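Local structure of gene product PA4716 (Pseudomonas aeruginosa, 1U0K) at residues D11-R16 with V268-H273; P78-A83 with F118-D123; N94-T99 with L109-A114. The protein is of unknown function but probably acts as an isomerase, perhaps an epimerase. All coordinates share one frame; numbering follows the deposited sequence.

How the contacts relate
The six segments are bracketed one pair within the next along the chain: 94-99 with 109-114 (contact 3) lies between the two segments of contact 2, which in turn lies between those of contact 1. In space they form a row. The centres of contacts 1 and 2 are about 7 Å apart. The centres of contacts 2 and 3 are about 8 Å apart. The centres of contacts 1 and 3 are about 13 Å apart. Strands 96-101, 106-114, 117-129 and 267-282 are successive antiparallel neighbours, and helix 78-90 packs against this wall. This is consistent with the PhzF and diaminopimelate epimerase fold, in which each lobe wraps strands around a central helix.

Contact 1: residues D11-R16 with V268-H273; sequences DVFAER and VRVGGH
The carbonyl of His273 receives two successive backbone amides from the chain leaving strand 6-12. Ala14 N makes the sound bond, 3.0 Å from His273 O and nearly straight at 166°, although it comes from well above the carbonyl plane. Phe13 N is nearer, 2.8 Å from His273 O, but its N-H is bent to 117° and the bond is weak. Phe13 has a left-handed backbone, which turns the chain so that neighbouring amides converge on one oxygen.

Van der Waals packing centres on the Phe13 ring. Gly271 O, a backbone oxygen, faces its C-H edge, 3.4 Å from Phe13 CE2, and CZ reaches Val270 CG1 at 4.3 Å. Gly272 suits its place because, lacking a side chain, it lets Phe13 CD2 settle 3.9 Å from its CA. Here the antiparallel pairing of strands 267-282 and 6-12 runs out into the turn that follows Val12, consistent with the wall of a PhzF-type lobe; Leu80 of helix 78-90 also touches the Phe13 ring. The predicted active-site residue Glu48 has its side chain about 9 Å from that of Phe13.

His273 CG lies beside its backbone N, opposite the carbonyl carbon, which brings the ring against Glu15. The aliphatic part of Glu15 lies obliquely to it, CG 3.5 Å from His273 CD2, with no bond between the polar ends; Arg257 takes up the carboxylate.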
loop_
_atom_site.group_PDB
_atom_site.type_symbol
_atom_site.label_atom_id
_atom_site.label_comp_id
_atom_site.label_asym_id
_atom_site.label_seq_id
_atom_site.Cartn_x
_atom_site.Cartn_y
_atom_site.Cartn_z
ATOM N N ASP A 11 12.677 1.433 -7.972
ATOM C CA ASP A 11 13.111 0.785 -6.740
ATOM C C ASP A 11 14.405 1.404 -6.259
ATOM O O ASP A 11 15.342 1.563 -7.035
ATOM C CB ASP A 11 13.343 -0.695 -6.974
ATOM C CG ASP A 11 12.070 -1.449 -7.160
ATOM O OD1 ASP A 11 11.042 -1.073 -6.544
ATOM O OD2 ASP A 11 12.004 -2.431 -7.914
ATOM N N VAL A 12 14.454 1.726 -4.971
ATOM C CA VAL A 12 15.628 2.339 -4.356
ATOM C C VAL A 12 16.263 1.344 -3.377
ATOM O O VAL A 12 15.555 0.581 -2.701
ATOM C CB VAL A 12 15.245 3.638 -3.623
ATOM C CG1 VAL A 12 16.494 4.333 -3.050
ATOM C CG2 VAL A 12 14.480 4.588 -4.554
ATOM N N PHE A 13 17.593 1.374 -3.305
ATOM C CA PHE A 13 18.389 0.350 -2.608
ATOM C C PHE A 13 18.175 -1.015 -3.265
ATOM O O PHE A 13 17.921 -2.026 -2.595
ATOM C CB PHE A 13 18.081 0.313 -1.111
ATOM C CG PHE A 13 18.263 1.642 -0.415
ATOM C CD1 PHE A 13 17.191 2.269 0.205
ATOM C CD2 PHE A 13 19.503 2.256 -0.368
ATOM C CE1 PHE A 13 17.344 3.475 0.853
ATOM C CE2 PHE A 13 19.667 3.476 0.285
ATOM C CZ PHE A 13 18.589 4.083 0.895
ATOM N N ALA A 14 18.312 -1.022 -4.587
ATOM C CA ALA A 14 17.942 -2.147 -5.438
ATOM C C ALA A 14 18.958 -2.292 -6.562
ATOM O O ALA A 14 19.107 -1.403 -7.400
ATOM C CB ALA A 14 16.528 -1.924 -6.015
ATOM N N GLU A 15 19.672 -3.416 -6.583
ATOM C CA GLU A 15 20.605 -3.691 -7.664
ATOM C C GLU A 15 19.931 -4.407 -8.831
ATOM O O GLU A 15 20.492 -4.456 -9.919
ATOM C CB GLU A 15 21.814 -4.478 -7.150
ATOM C CG GLU A 15 22.542 -3.721 -6.050
ATOM C CD GLU A 15 23.925 -4.243 -5.717
ATOM O OE1 GLU A 15 24.275 -4.224 -4.510
ATOM O OE2 GLU A 15 24.672 -4.637 -6.638
ATOM N N ARG A 16 18.737 -4.951 -8.594
ATOM C CA ARG A 16 17.890 -5.509 -9.649
ATOM C C ARG A 16 16.453 -5.009 -9.493
ATOM O O ARG A 16 16.038 -4.660 -8.400
ATOM C CB ARG A 16 17.872 -7.033 -9.566
ATOM C CG ARG A 16 19.181 -7.700 -9.910
ATOM C CD ARG A 16 19.075 -9.212 -9.951
ATOM N NE ARG A 16 18.445 -9.733 -8.743
ATOM C CZ ARG A 16 19.081 -9.984 -7.602
ATOM N NH1 ARG A 16 20.387 -9.780 -7.484
ATOM N NH2 ARG A 16 18.400 -10.453 -6.565
ATOM N N VAL A 268 26.811 13.174 7.150
ATOM C CA VAL A 268 26.520 11.777 6.844
ATOM C C VAL A 268 25.995 11.693 5.419
ATOM O O VAL A 268 25.140 12.471 5.022
ATOM C CB VAL A 268 25.522 11.129 7.841
ATOM C CG1 VAL A 268 24.298 12.008 8.072
ATOM C CG2 VAL A 268 25.121 9.739 7.373
ATOM N N ARG A 269 26.539 10.766 4.654
ATOM C CA ARG A 269 26.084 10.554 3.295
ATOM C C ARG A 269 25.418 9.189 3.198
ATOM O O ARG A 269 25.903 8.207 3.758
ATOM C CB ARG A 269 27.246 10.687 2.325
ATOM C CG ARG A 269 27.696 12.131 2.123
ATOM C CD ARG A 269 28.972 12.285 1.304
ATOM N NE ARG A 269 29.171 13.659 0.843
ATOM C CZ ARG A 269 29.962 14.018 -0.178
ATOM N NH1 ARG A 269 30.650 13.107 -0.873
ATOM N NH2 ARG A 269 30.067 15.302 -0.509
ATOM N N VAL A 270 24.280 9.142 2.510
ATOM C CA VAL A 270 23.544 7.898 2.324
ATOM C C VAL A 270 23.389 7.635 0.824
ATOM O O VAL A 270 23.050 8.535 0.075
ATOM C CB VAL A 270 22.157 7.965 2.992
ATOM C CG1 VAL A 270 21.406 6.643 2.830
ATOM C CG2 VAL A 270 22.270 8.350 4.477
ATOM N N GLY A 271 23.663 6.414 0.390
ATOM C CA GLY A 271 23.585 6.073 -1.022
ATOM C C GLY A 271 23.059 4.681 -1.282
ATOM O O GLY A 271 22.970 3.845 -0.388
ATOM N N GLY A 272 22.715 4.430 -2.535
ATOM C CA GLY A 272 22.224 3.140 -2.952
ATOM C C GLY A 272 21.962 3.070 -4.443
ATOM O O GLY A 272 21.905 4.094 -5.126
ATOM N N HIS A 273 21.803 1.846 -4.934
ATOM C CA HIS A 273 21.425 1.601 -6.312
ATOM C C HIS A 273 19.932 1.866 -6.533
ATOM O O HIS A 273 19.112 1.685 -5.628
ATOM C CB HIS A 273 21.796 0.172 -6.721
ATOM C CG HIS A 273 23.274 -0.066 -6.775
ATOM N ND1 HIS A 273 24.040 0.262 -7.871
ATOM C CD2 HIS A 273 24.127 -0.589 -5.863
ATOM C CE1 HIS A 273 25.305 -0.045 -7.631
ATOM N NE2 HIS A 273 25.383 -0.571 -6.424
#

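Contact 2: residues P78-A83 with F118-D123; sequences PLLGAA and FYAEMD
Leu80 and Ala120 make the nearest backbone approach between helix 78-83 and strand 118-123, their CA atoms 5.4 Å apart. The segment axes come to 7.6 Å, close for a helix against a sheet, and run at 130° to each other. Small residues suit such proximity: Ala120 CB lies only 3.5 Å from Leu80 O, and Ala83 CB, one turn along the helix from Leu79, meets Ala120 CB at 4.3 Å.

Leu80 can be followed outward. Its CB faces Ala120 CB at 4.1 Å. With CG set beside the backbone N, opposite the carbonyl carbon (chi1 -64°), the branch drops toward the strand, and CD2 lies over its backbone, 3.6 Å from Ala120 O. The same methyl sits beside the amide nitrogens of Glu121 and Met122, then meets CB, CG and SE of Met122. The other methyl, CD1, turns to Val12 and Phe13, so Leu80 packs between two parts of the lobe.

Met122, a selenomethionine here, reaches the helix from farther along the strand. Its CG occupies the crowded position between backbone N and carbonyl carbon (chi1 68°), and a bend at chi3 swings CE to 3.6 Å from Leu79 CD1, the two side chains crossing at about a right angle. Leu79 also touches Ile50 and Leu100 on the surrounding strands, as expected of a central helix wrapped by strands.

All the side chains that meet across the contact are hydrocarbon or selenoether groups. The strand's backbone polar groups bond to strands 106-114 and 267-282, so the helix is held by shape and by the exclusion of water, without directional bonds to this strand.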
loop_
_atom_site.group_PDB
_atom_site.type_symbol
_atom_site.label_atom_id
_atom_site.label_comp_id
_atom_site.label_asym_id
_atom_site.label_seq_id
_atom_site.Cartn_x
_atom_site.Cartn_y
_atom_site.Cartn_z
ATOM N N PRO A 78 13.441 8.776 -1.063
ATOM C CA PRO A 78 12.783 9.333 -2.253
ATOM C C PRO A 78 13.688 10.300 -3.013
ATOM O O PRO A 78 13.565 10.411 -4.226
ATOM C CB PRO A 78 11.564 10.046 -1.677
ATOM C CG PRO A 78 11.238 9.237 -0.483
ATOM C CD PRO A 78 12.591 8.951 0.132
ATOM N N LEU A 79 14.599 10.978 -2.320
ATOM C CA LEU A 79 15.526 11.892 -2.982
ATOM C C LEU A 79 16.528 11.140 -3.869
ATOM O O LEU A 79 16.846 11.620 -4.951
ATOM C CB LEU A 79 16.257 12.797 -1.976
ATOM C CG LEU A 79 15.421 13.711 -1.072
ATOM C CD1 LEU A 79 16.346 14.557 -0.187
ATOM C CD2 LEU A 79 14.491 14.637 -1.807
ATOM N N LEU A 80 16.985 9.969 -3.435
ATOM C CA LEU A 80 17.853 9.123 -4.247
ATOM C C LEU A 80 17.167 8.708 -5.540
ATOM O O LEU A 80 17.771 8.756 -6.613
ATOM C CB LEU A 80 18.258 7.867 -3.486
ATOM C CG LEU A 80 19.092 8.108 -2.235
ATOM C CD1 LEU A 80 19.444 6.756 -1.626
ATOM C CD2 LEU A 80 20.336 8.945 -2.527
ATOM N N GLY A 81 15.906 8.295 -5.424
ATOM C CA GLY A 81 15.112 7.913 -6.592
ATOM C C GLY A 81 14.912 9.075 -7.543
ATOM O O GLY A 81 15.064 8.923 -8.754
ATOM N N ALA A 82 14.584 10.245 -7.005
ATOM C CA ALA A 82 14.463 11.437 -7.825
ATOM C C ALA A 82 15.757 11.748 -8.591
ATOM O O ALA A 82 15.723 12.045 -9.785
ATOM C CB ALA A 82 14.038 12.625 -6.980
ATOM N N ALA A 83 16.902 11.660 -7.922
ATOM C CA ALA A 83 18.199 11.911 -8.557
ATOM C C ALA A 83 18.428 10.973 -9.741
ATOM O O ALA A 83 18.876 11.399 -10.801
ATOM C CB ALA A 83 19.335 11.800 -7.537
ATOM N N PHE A 118 21.149 3.011 -11.861
ATOM C CA PHE A 118 21.914 4.133 -11.337
ATOM C C PHE A 118 22.400 3.845 -9.926
ATOM O O PHE A 118 21.904 2.950 -9.251
ATOM C CB PHE A 118 21.049 5.411 -11.318
ATOM C CG PHE A 118 20.554 5.816 -12.678
ATOM C CD1 PHE A 118 19.394 5.262 -13.204
ATOM C CD2 PHE A 118 21.273 6.713 -13.454
ATOM C CE1 PHE A 118 18.967 5.597 -14.485
ATOM C CE2 PHE A 118 20.846 7.061 -14.720
ATOM C CZ PHE A 118 19.686 6.504 -15.237
ATOM N N TYR A 119 23.409 4.594 -9.511
ATOM C CA TYR A 119 23.786 4.705 -8.114
ATOM C C TYR A 119 23.632 6.166 -7.749
ATOM O O TYR A 119 24.158 7.036 -8.436
ATOM C CB TYR A 119 25.236 4.260 -7.872
ATOM C CG TYR A 119 25.561 4.179 -6.403
ATOM C CD1 TYR A 119 25.273 3.039 -5.677
ATOM C CD2 TYR A 119 26.125 5.258 -5.739
ATOM C CE1 TYR A 119 25.553 2.968 -4.322
ATOM C CE2 TYR A 119 26.400 5.204 -4.384
ATOM C CZ TYR A 119 26.111 4.058 -3.682
ATOM O OH TYR A 119 26.393 4.016 -2.339
ATOM N N ALA A 120 22.919 6.434 -6.663
ATOM C CA ALA A 120 22.687 7.785 -6.200
ATOM C C ALA A 120 23.106 7.936 -4.744
ATOM O O ALA A 120 22.988 7.004 -3.950
ATOM C CB ALA A 120 21.226 8.151 -6.372
ATOM N N GLU A 121 23.584 9.127 -4.402
ATOM C CA GLU A 121 24.030 9.433 -3.053
ATOM C C GLU A 121 23.614 10.836 -2.657
ATOM O O GLU A 121 23.549 11.733 -3.489
ATOM C CB GLU A 121 25.548 9.318 -3.011
ATOM C CG GLU A 121 26.197 9.540 -1.666
ATOM C CD GLU A 121 27.703 9.479 -1.804
ATOM O OE1 GLU A 121 28.237 8.364 -1.973
ATOM O OE2 GLU A 121 28.350 10.548 -1.784
HETATM N N MSE A 122 23.339 11.022 -1.373
HETATM C CA MSE A 122 22.937 12.313 -0.853
HETATM C C MSE A 122 23.764 12.678 0.373
HETATM O O MSE A 122 24.228 11.795 1.091
HETATM C CB MSE A 122 21.461 12.292 -0.486
HETATM C CG MSE A 122 21.119 11.408 0.699
HETATM SE SE MSE A 122 19.211 11.083 0.808
HETATM C CE MSE A 122 18.730 12.586 1.580
ATOM N N ASP A 123 23.936 13.981 0.584
ATOM C CA ASP A 123 24.559 14.532 1.783
ATOM C C ASP A 123 23.463 15.035 2.716
ATOM O O ASP A 123 22.792 16.027 2.436
ATOM C CB ASP A 123 25.510 15.672 1.399
ATOM C CG ASP A 123 26.306 16.212 2.586
ATOM O OD1 ASP A 123 26.305 15.589 3.674
ATOM O OD2 ASP A 123 26.975 17.265 2.512
#

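Contact 3: residues N94-T99 with L109-A114; sequences NEQHWT and LRSVRA
Gln96 with Ser111 and Trp98 with Leu109 form the two hydrogen-bonded pairs that fix the register of strands 96-99 and 109-114. Gln96 N meets Ser111 O at 2.9 Å, and the Trp98-Leu109 pair is closed by two bonds just as short. Between them, His97 and Arg110 form a non-hydrogen-bonded pair.

The packed face carries Gln96, Trp98, Leu109 and Ser111. Trp98 CB lies 4.4 Å from Leu109 CB, and the indole NE1 reaches diagonally across to Ser111 OG at 3.0 Å, near the ring plane; that hydroxyl is less securely placed, so the bond is best read with caution. The broad indole suits this place, in contact with Leu86 of helix 78-90 and with Arg59 in a cation-pi contact. Gln96, bent at chi2, has its OE1 bonded to Arg59.

The other face, with His97 and Arg110, is looser and nearer solvent. His97 only grazes its partner, CD2 to Arg110 CB at 4.2 Å. Glu95 extends away from its backbone N (chi1 -174°), passing CG along Val112 CG1 at 3.8 Å, and places OE2 3.0 Å from Arg110 NH1. The hydrogen bond within this salt bridge is weak, its N-H angle 122°, and the carboxylate and guanidinium planes are 47° apart. Arg110 NH2 has a second acidic partner in Glu121.

The alternating pairs of two consecutive strands make an antiparallel beta hairpin, its buried face turned to helix 78-90, consistent with the wall of a PhzF-type lobe, and strand 106-114 passes on to strand 117-129.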
loop_
_atom_site.group_PDB
_atom_site.type_symbol
_atom_site.label_atom_id
_atom_site.label_comp_id
_atom_site.label_asym_id
_atom_site.label_seq_id
_atom_site.Cartn_x
_atom_site.Cartn_y
_atom_site.Cartn_z
ATOM N N ASN A 94 28.391 10.815 -17.673
ATOM C CA ASN A 94 29.192 11.273 -16.549
ATOM C C ASN A 94 28.374 11.440 -15.276
ATOM O O ASN A 94 27.142 11.516 -15.324
ATOM C CB ASN A 94 29.844 12.617 -16.886
ATOM C CG ASN A 94 28.821 13.695 -17.273
ATOM O OD1 ASN A 94 28.099 13.566 -18.278
ATOM N ND2 ASN A 94 28.758 14.762 -16.478
ATOM N N GLU A 95 29.075 11.517 -14.150
ATOM C CA GLU A 95 28.458 11.839 -12.870
ATOM C C GLU A 95 27.653 13.130 -12.991
ATOM O O GLU A 95 28.095 14.090 -13.615
ATOM C CB GLU A 95 29.520 11.997 -11.779
ATOM C CG GLU A 95 28.949 12.186 -10.383
ATOM C CD GLU A 95 30.023 12.263 -9.313
ATOM O OE1 GLU A 95 30.704 13.281 -9.183
ATOM O OE2 GLU A 95 30.172 11.196 -8.548
ATOM N N GLN A 96 26.466 13.137 -12.398
ATOM C CA GLN A 96 25.588 14.298 -12.408
ATOM C C GLN A 96 25.366 14.746 -10.973
ATOM O O GLN A 96 25.340 13.915 -10.066
ATOM C CB GLN A 96 24.245 13.942 -13.048
ATOM C CG GLN A 96 24.349 13.412 -14.467
ATOM C CD GLN A 96 24.854 14.447 -15.451
ATOM O OE1 GLN A 96 24.375 15.595 -15.400
ATOM N NE2 GLN A 96 25.740 14.119 -16.279
ATOM N N HIS A 97 25.219 16.055 -10.787
ATOM C CA HIS A 97 24.949 16.659 -9.491
ATOM C C HIS A 97 23.603 17.377 -9.511
ATOM O O HIS A 97 23.214 17.961 -10.514
ATOM C CB HIS A 97 26.064 17.638 -9.117
ATOM C CG HIS A 97 27.401 16.989 -8.975
ATOM N ND1 HIS A 97 28.200 16.688 -10.057
ATOM C CD2 HIS A 97 28.080 16.582 -7.878
ATOM C CE1 HIS A 97 29.314 16.121 -9.630
ATOM N NE2 HIS A 97 29.267 16.046 -8.312
ATOM N N TRP A 98 22.895 17.300 -8.389
ATOM C CA TRP A 98 21.531 17.794 -8.250
ATOM C C TRP A 98 21.371 18.464 -6.902
ATOM O O TRP A 98 22.063 18.122 -5.950
ATOM C CB TRP A 98 20.530 16.630 -8.326
ATOM C CG TRP A 98 20.777 15.717 -9.447
ATOM C CD1 TRP A 98 21.390 14.499 -9.403
ATOM C CD2 TRP A 98 20.424 15.941 -10.813
ATOM N NE1 TRP A 98 21.441 13.959 -10.662
ATOM C CE2 TRP A 98 20.850 14.819 -11.547
ATOM C CE3 TRP A 98 19.781 16.980 -11.494
ATOM C CZ2 TRP A 98 20.673 14.714 -12.930
ATOM C CZ3 TRP A 98 19.614 16.874 -12.870
ATOM C CH2 TRP A 98 20.053 15.751 -13.565
ATOM N N THR A 99 20.449 19.411 -6.816
ATOM C CA THR A 99 20.040 19.982 -5.542
ATOM C C THR A 99 18.539 19.856 -5.426
ATOM O O THR A 99 17.803 20.322 -6.294
ATOM C CB THR A 99 20.444 21.454 -5.454
ATOM O OG1 THR A 99 21.865 21.564 -5.628
ATOM C CG2 THR A 99 20.159 22.016 -4.062
ATOM N N LEU A 109 22.854 16.070 -4.052
ATOM C CA LEU A 109 22.928 14.680 -4.492
ATOM C C LEU A 109 23.838 14.531 -5.689
ATOM O O LEU A 109 24.092 15.491 -6.408
ATOM C CB LEU A 109 21.541 14.145 -4.851
ATOM C CG LEU A 109 20.557 14.058 -3.685
ATOM C CD1 LEU A 109 19.623 15.232 -3.687
ATOM C CD2 LEU A 109 19.805 12.732 -3.706
ATOM N N ARG A 110 24.347 13.323 -5.870
ATOM C CA ARG A 110 25.076 12.941 -7.064
ATOM C C ARG A 110 24.532 11.610 -7.573
ATOM O O ARG A 110 24.049 10.780 -6.804
ATOM C CB ARG A 110 26.577 12.841 -6.768
ATOM C CG ARG A 110 26.979 11.718 -5.860
ATOM C CD ARG A 110 28.487 11.680 -5.558
ATOM N NE ARG A 110 28.873 10.431 -4.896
ATOM C CZ ARG A 110 28.997 9.252 -5.504
ATOM N NH1 ARG A 110 28.796 9.124 -6.810
ATOM N NH2 ARG A 110 29.334 8.182 -4.793
ATOM N N SER A 111 24.593 11.415 -8.876
ATOM C CA SER A 111 24.203 10.158 -9.472
ATOM C C SER A 111 25.165 9.737 -10.565
ATOM O O SER A 111 25.706 10.565 -11.284
ATOM C CB SER A 111 22.790 10.258 -10.045
ATOM O OG SER A 111 22.715 11.294 -11.003
ATOM N N VAL A 112 25.345 8.428 -10.687
ATOM C CA VAL A 112 26.116 7.827 -11.764
ATOM C C VAL A 112 25.329 6.664 -12.359
ATOM O O VAL A 112 24.468 6.076 -11.706
ATOM C CB VAL A 112 27.490 7.324 -11.260
ATOM C CG1 VAL A 112 28.354 8.492 -10.784
ATOM C CG2 VAL A 112 27.328 6.295 -10.144
ATOM N N ARG A 113 25.608 6.348 -13.611
ATOM C CA ARG A 113 25.067 5.144 -14.216
ATOM C C ARG A 113 25.745 3.929 -13.601
ATOM O O ARG A 113 26.940 3.961 -13.282
ATOM C CB ARG A 113 25.274 5.173 -15.730
ATOM C CG ARG A 113 24.539 6.295 -16.409
ATOM C CD ARG A 113 24.543 6.211 -17.917
ATOM N NE ARG A 113 23.846 7.346 -18.508
ATOM C CZ ARG A 113 22.523 7.440 -18.647
ATOM N NH1 ARG A 113 21.717 6.451 -18.265
ATOM N NH2 ARG A 113 22.001 8.528 -19.198
ATOM N N ALA A 114 24.972 2.868 -13.415
ATOM C CA ALA A 114 25.471 1.631 -12.833
ATOM C C ALA A 114 24.656 0.470 -13.372
ATOM O O ALA A 114 23.520 0.258 -12.957
ATOM C CB ALA A 114 25.386 1.678 -11.315
#